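UDP-N-Acetylglucosamine 2-Epimerase (Thermus thermophilus, PDB 1V4V) probably interconverts UDP-N-acetylglucosamine and UDP-N-acetylmannosamine by epimerising the sugar at C2. Local coordinates at residues Val179-Leu184 / Leu263-Met268. Sequence-based numbering, arbitrary orientation.
Sequences VDAVLL and LEYGSM
Tyr265 spans the gap to the 179-184 helix by itself and meets Ala181 and Val182 with the phenol end of its ring. The contact is one of van der Waals packing. Its closest approach is Tyr265 OH to Val182 CG2, 3.4 Å; Tyr265 OH also lies 4.0 Å from Ala181 CB, so the oxygen sits against the methyls of two successive residues. Ring carbon takes a smaller part: Tyr265 CZ is 4.5 Å from Val182 CG2, which approaches the ring obliquely, the two side chains crossing near a right angle. Val182 CG2 stands beside its own backbone N, on the flank that the hydroxyl reaches.

Polar backbone groups lie close without bonding to the phenol: Val182 N is 3.7 Å from Tyr265 OH, and Ala181 O is 4.1 Å from Tyr265 CE2. The two segments bury 104 Å² between them, both sides summed, and the nearest CA atoms, those of Val182 and Gly266, stay 8.0 Å apart, evidence that the helices meet through a long side chain.

Glu264 occupies the N-cap position of helix 265-273, which follows strand 257-260 at one edge of the six-stranded parallel sheet, while helix 177-188 follows strand 171-173 at one edge of the seven-stranded sheet. The tyrosine thus links the two Rossmann-like halves of the GT-B fold, and it also touches Thr19 of helix 15-29 and Glu288 of helix 283-291.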
loop_
_atom_site.group_PDB
_atom_site.type_symbol
_atom_site.label_atom_id
_atom_site.label_comp_id
_atom_site.label_asym_id
_atom_site.label_seq_id
_atom_site.Cartn_x
_atom_site.Cartn_y
_atom_site.Cartn_z
ATOM N N VAL A 179 -15.468 14.363 15.343
ATOM C CA VAL A 179 -16.523 15.292 15.736
ATOM C C VAL A 179 -17.691 14.495 16.312
ATOM O O VAL A 179 -18.190 14.800 17.397
ATOM C CB VAL A 179 -17.016 16.115 14.527
ATOM C CG1 VAL A 179 -18.126 17.075 14.959
ATOM C CG2 VAL A 179 -15.858 16.886 13.928
ATOM N N ASP A 180 -18.116 13.466 15.578
ATOM C CA ASP A 180 -19.212 12.599 16.015
ATOM C C ASP A 180 -18.891 12.027 17.398
ATOM O O ASP A 180 -19.758 11.945 18.268
ATOM C CB ASP A 180 -19.386 11.404 15.066
ATOM C CG ASP A 180 -19.620 11.809 13.629
ATOM O OD1 ASP A 180 -18.899 12.689 13.120
ATOM O OD2 ASP A 180 -20.526 11.226 12.996
ATOM N N ALA A 181 -17.638 11.617 17.577
ATOM C CA ALA A 181 -17.188 11.012 18.826
ATOM C C ALA A 181 -17.363 11.904 20.050
ATOM O O ALA A 181 -17.790 11.435 21.107
ATOM C CB ALA A 181 -15.732 10.584 18.701
ATOM N N VAL A 182 -17.018 13.181 19.919
ATOM C CA VAL A 182 -17.162 14.105 21.036
ATOM C C VAL A 182 -18.638 14.253 21.393
ATOM O O VAL A 182 -19.006 14.187 22.563
ATOM C CB VAL A 182 -16.582 15.498 20.701
ATOM C CG1 VAL A 182 -16.699 16.416 21.917
ATOM C CG2 VAL A 182 -15.123 15.365 20.294
ATOM N N LEU A 183 -19.478 14.451 20.380
ATOM C CA LEU A 183 -20.916 14.598 20.584
ATOM C C LEU A 183 -21.485 13.373 21.292
ATOM O O LEU A 183 -22.326 13.493 22.187
ATOM C CB LEU A 183 -21.626 14.792 19.244
ATOM C CG LEU A 183 -21.360 16.109 18.512
ATOM C CD1 LEU A 183 -21.957 16.056 17.111
ATOM C CD2 LEU A 183 -21.964 17.260 19.307
ATOM N N LEU A 184 -21.020 12.195 20.888
ATOM C CA LEU A 184 -21.471 10.944 21.490
ATOM C C LEU A 184 -20.984 10.839 22.935
ATOM O O LEU A 184 -21.748 10.481 23.836
ATOM C CB LEU A 184 -20.948 9.756 20.674
ATOM C CG LEU A 184 -21.262 8.343 21.172
ATOM C CD1 LEU A 184 -22.763 8.169 21.343
ATOM C CD2 LEU A 184 -20.715 7.326 20.177
ATOM N N LEU A 263 -10.396 14.819 34.169
ATOM C CA LEU A 263 -11.616 14.063 33.909
ATOM C C LEU A 263 -11.455 13.052 32.780
ATOM O O LEU A 263 -10.533 13.144 31.973
ATOM C CB LEU A 263 -12.757 15.025 33.557
ATOM C CG LEU A 263 -13.122 16.119 34.566
ATOM C CD1 LEU A 263 -14.130 17.070 33.939
ATOM C CD2 LEU A 263 -13.681 15.503 35.830
ATOM N N GLU A 264 -12.367 12.086 32.729
ATOM C CA GLU A 264 -12.341 11.073 31.683
ATOM C C GLU A 264 -12.951 11.696 30.433
ATOM O O GLU A 264 -13.675 12.689 30.521
ATOM C CB GLU A 264 -13.148 9.842 32.105
ATOM C CG GLU A 264 -12.682 9.224 33.413
ATOM C CD GLU A 264 -13.336 7.885 33.697
ATOM O OE1 GLU A 264 -13.122 6.938 32.907
ATOM O OE2 GLU A 264 -14.060 7.776 34.710
ATOM N N TYR A 265 -12.659 11.115 29.276
ATOM C CA TYR A 265 -13.167 11.627 28.007
ATOM C C TYR A 265 -14.641 12.039 28.064
ATOM O O TYR A 265 -14.989 13.178 27.752
ATOM C CB TYR A 265 -12.973 10.583 26.905
ATOM C CG TYR A 265 -13.210 11.116 25.508
ATOM C CD1 TYR A 265 -12.465 12.186 25.017
ATOM C CD2 TYR A 265 -14.171 10.544 24.673
ATOM C CE1 TYR A 265 -12.666 12.678 23.728
ATOM C CE2 TYR A 265 -14.383 11.025 23.379
ATOM C CZ TYR A 265 -13.626 12.093 22.914
ATOM O OH TYR A 265 -13.825 12.576 21.640
ATOM N N GLY A 266 -15.500 11.112 28.474
ATOM C CA GLY A 266 -16.920 11.403 28.542
ATOM C C GLY A 266 -17.342 12.473 29.534
ATOM O O GLY A 266 -18.172 13.326 29.215
ATOM N N SER A 267 -16.786 12.432 30.738
ATOM C CA SER A 267 -17.147 13.407 31.755
ATOM C C SER A 267 -16.732 14.817 31.338
ATOM O O SER A 267 -17.437 15.791 31.621
ATOM C CB SER A 267 -16.506 13.046 33.093
ATOM O OG SER A 267 -16.969 13.912 34.114
HETATM N N MSE A 268 -15.588 14.925 30.670
HETATM C CA MSE A 268 -15.110 16.227 30.211
HETATM C C MSE A 268 -15.993 16.743 29.081
HETATM O O MSE A 268 -16.322 17.924 29.041
HETATM C CB MSE A 268 -13.658 16.131 29.732
HETATM C CG MSE A 268 -13.122 17.419 29.101
HETATM SE SE MSE A 268 -13.162 18.958 30.284
HETATM C CE MSE A 268 -11.285 19.060 30.710
#